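Local coordinates for enterobactin synthetase component F-related protein (Vibrio cholerae serotype O1, PDB 4OXI) that probably activates glycine with ATP as an adenylation domain, forming glycyl-adenosine-5'-phosphate for a lipopolysaccharide modification pathway that confers antimicrobial peptide resistance, at residues S437-F440 with R445-Y448. Numbering follows the deposited sequence.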
ATOM      1  N   SER A 437     -17.536 -13.196   5.838  1.00 34.88           N
ATOM      2  CA  SER A 437     -18.435 -12.203   5.264  1.00 37.90           C
ATOM      3  C   SER A 437     -17.939 -11.618   3.928  1.00 35.52           C
ATOM      4  O   SER A 437     -18.738 -11.157   3.116  1.00 38.97           O
ATOM      5  CB  SER A 437     -18.712 -11.092   6.278  1.00 38.49           C
ATOM      6  OG  SER A 437     -17.508 -10.465   6.672  1.00 43.15           O
ATOM      7  N   ALA A 438     -16.632 -11.646   3.687  1.00 34.57           N
ATOM      8  CA  ALA A 438     -16.094 -11.010   2.484  1.00 34.20           C
ATOM      9  C   ALA A 438     -15.713 -12.014   1.395  1.00 31.15           C
ATOM     10  O   ALA A 438     -15.729 -11.691   0.209  1.00 34.71           O
ATOM     11  CB  ALA A 438     -14.909 -10.117   2.833  1.00 28.44           C
ATOM     12  N   PHE A 439     -15.367 -13.226   1.805  1.00 30.19           N
ATOM     13  CA  PHE A 439     -14.906 -14.246   0.878  1.00 31.30           C
ATOM     14  C   PHE A 439     -15.939 -15.370   0.828  1.00 34.20           C
ATOM     15  O   PHE A 439     -16.529 -15.708   1.853  1.00 36.42           O
ATOM     16  CB  PHE A 439     -13.558 -14.815   1.337  1.00 29.44           C
ATOM     17  CG  PHE A 439     -12.439 -13.807   1.366  1.00 31.74           C
ATOM     18  CD1 PHE A 439     -11.452 -13.828   0.388  1.00 28.38           C
ATOM     19  CD2 PHE A 439     -12.363 -12.845   2.374  1.00 24.02           C
ATOM     20  CE1 PHE A 439     -10.408 -12.917   0.419  1.00 27.40           C
ATOM     21  CE2 PHE A 439     -11.332 -11.928   2.395  1.00 24.62           C
ATOM     22  CZ  PHE A 439     -10.350 -11.971   1.413  1.00 26.65           C
ATOM     23  N   PHE A 440     -16.159 -15.942  -0.355  1.00 32.56           N
ATOM     24  CA  PHE A 440     -17.085 -17.062  -0.490  1.00 35.02           C
ATOM     25  C   PHE A 440     -16.744 -17.917  -1.704  1.00 38.32           C
ATOM     26  O   PHE A 440     -16.094 -17.454  -2.647  1.00 37.60           O
ATOM     27  CB  PHE A 440     -18.528 -16.574  -0.577  1.00 32.29           C
ATOM     28  CG  PHE A 440     -18.838 -15.834  -1.845  1.00 38.70           C
ATOM     29  CD1 PHE A 440     -18.568 -14.480  -1.951  1.00 35.38           C
ATOM     30  CD2 PHE A 440     -19.395 -16.491  -2.935  1.00 38.00           C
ATOM     31  CE1 PHE A 440     -18.843 -13.791  -3.123  1.00 34.33           C
ATOM     32  CE2 PHE A 440     -19.682 -15.804  -4.116  1.00 36.32           C
ATOM     33  CZ  PHE A 440     -19.403 -14.456  -4.208  1.00 34.68           C
ATOM     34  N   ARG A 445     -14.309 -21.753  -7.539  1.00 54.24           N
ATOM     35  CA  ARG A 445     -13.331 -20.717  -7.180  1.00 49.15           C
ATOM     36  C   ARG A 445     -13.737 -19.780  -6.042  1.00 41.74           C
ATOM     37  O   ARG A 445     -14.925 -19.586  -5.741  1.00 37.89           O
ATOM     38  CB  ARG A 445     -12.849 -19.928  -8.407  1.00 49.36           C
ATOM     39  CG  ARG A 445     -13.914 -19.135  -9.125  1.00 44.15           C
ATOM     40  CD  ARG A 445     -13.464 -18.774 -10.540  1.00 41.40           C
ATOM     41  NE  ARG A 445     -12.504 -17.672 -10.581  1.00 39.37           N
ATOM     42  CZ  ARG A 445     -11.325 -17.725 -11.201  1.00 41.96           C
ATOM     43  NH1 ARG A 445     -10.954 -18.828 -11.830  1.00 45.85           N
ATOM     44  NH2 ARG A 445     -10.511 -16.678 -11.191  1.00 37.93           N
ATOM     45  N   LEU A 446     -12.719 -19.227  -5.393  1.00 40.65           N
ATOM     46  CA  LEU A 446     -12.926 -18.307  -4.290  1.00 39.20           C
ATOM     47  C   LEU A 446     -13.150 -16.915  -4.858  1.00 34.06           C
ATOM     48  O   LEU A 446     -12.350 -16.443  -5.672  1.00 34.30           O
ATOM     49  CB  LEU A 446     -11.712 -18.315  -3.357  1.00 37.08           C
ATOM     50  CG  LEU A 446     -11.793 -17.352  -2.165  1.00 40.63           C
ATOM     51  CD1 LEU A 446     -12.884 -17.802  -1.211  1.00 37.03           C
ATOM     52  CD2 LEU A 446     -10.444 -17.234  -1.443  1.00 37.26           C
ATOM     53  N   TRP A 447     -14.244 -16.274  -4.447  1.00 30.68           N
ATOM     54  CA  TRP A 447     -14.527 -14.896  -4.839  1.00 31.39           C
ATOM     55  C   TRP A 447     -14.419 -13.944  -3.654  1.00 30.47           C
ATOM     56  O   TRP A 447     -14.620 -14.348  -2.509  1.00 35.58           O
ATOM     57  CB  TRP A 447     -15.928 -14.787  -5.446  1.00 31.25           C
ATOM     58  CG  TRP A 447     -16.032 -15.403  -6.791  1.00 34.56           C
ATOM     59  CD1 TRP A 447     -16.494 -16.653  -7.089  1.00 36.80           C
ATOM     60  CD2 TRP A 447     -15.659 -14.803  -8.038  1.00 31.31           C
ATOM     61  NE1 TRP A 447     -16.438 -16.863  -8.446  1.00 35.04           N
ATOM     62  CE2 TRP A 447     -15.924 -15.746  -9.051  1.00 33.40           C
ATOM     63  CE3 TRP A 447     -15.124 -13.562  -8.395  1.00 30.79           C
ATOM     64  CZ2 TRP A 447     -15.670 -15.486 -10.400  1.00 34.43           C
ATOM     65  CZ3 TRP A 447     -14.874 -13.302  -9.735  1.00 32.08           C
ATOM     66  CH2 TRP A 447     -15.150 -14.257 -10.722  1.00 34.75           C
ATOM     67  N   TYR A 448     -14.120 -12.676  -3.931  1.00 28.37           N
ATOM     68  CA  TYR A 448     -14.057 -11.646  -2.892  1.00 25.48           C
ATOM     69  C   TYR A 448     -15.003 -10.495  -3.204  1.00 25.26           C
ATOM     70  O   TYR A 448     -14.997  -9.961  -4.319  1.00 25.19           O
ATOM     71  CB  TYR A 448     -12.618 -11.123  -2.741  1.00 25.47           C
ATOM     72  CG  TYR A 448     -12.460  -9.861  -1.899  1.00 25.41           C
ATOM     73  CD1 TYR A 448     -12.547  -9.901  -0.509  1.00 22.79           C
ATOM     74  CD2 TYR A 448     -12.193  -8.641  -2.502  1.00 24.75           C
ATOM     75  CE1 TYR A 448     -12.391  -8.750   0.246  1.00 23.79           C
ATOM     76  CE2 TYR A 448     -12.043  -7.501  -1.766  1.00 22.13           C
ATOM     77  CZ  TYR A 448     -12.140  -7.557  -0.397  1.00 24.81           C
ATOM     78  OH  TYR A 448     -11.981  -6.401   0.317  1.00 28.42           O
TER
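F440 and W447 form an antiparallel hydrogen-bonded pair in a beta hairpin. F440 N donates to W447 O at 3.1 Å, and W447 N donates to F440 O at 2.8 Å. The second bond is the straighter of the two, with an N-H...O angle of 173°. F439 and Y448 make the adjoining non-hydrogen-bonded pair. Here two CA-H...O contacts add to the backbone pairing: F439 CA approaches W447 O, and Y448 CA approaches A438 O at 3.5 Å.

On the face with F439 and Y448, CD1 of Y448 lies over one face of the F439 ring, toward its rim. Y448 CD1 is 3.6 Å from F439 CZ. The two rings meet obliquely, with planes at 48°. A438 CB touches Y448 CE1 at 3.9 Å. L446 crosses F439 obliquely. Its CD1 lies near F439 CB and closer still to F440 O, while L446 CD2 meets F439 CD1. Y448 lies near the bound glycyl-adenosine-5'-phosphate.

On the face with F440 and W447, the main contact is CH-pi. The F440 CG sits between its backbone N and carbonyl carbon (chi1 68°), which swings the ring across to the partner strand. W447 CB then lies over one face of the F440 ring, 4.0 Å from its centroid. The F440 ring and the five-membered ring of W447 are near parallel but slid apart, with little overlap. The W447 indole turns outward from the partner strand, and R445 NE rests over one of its faces. R445 NH2 bonds to S420 OG.

F439 is the first residue to leave helix 432-438, which passes directly into strand 439-442. Strand 445-457 pairs antiparallel with strand 439-442 and, in the same antiparallel sheet, with strand 416-419, where L418 touches F440 and W447.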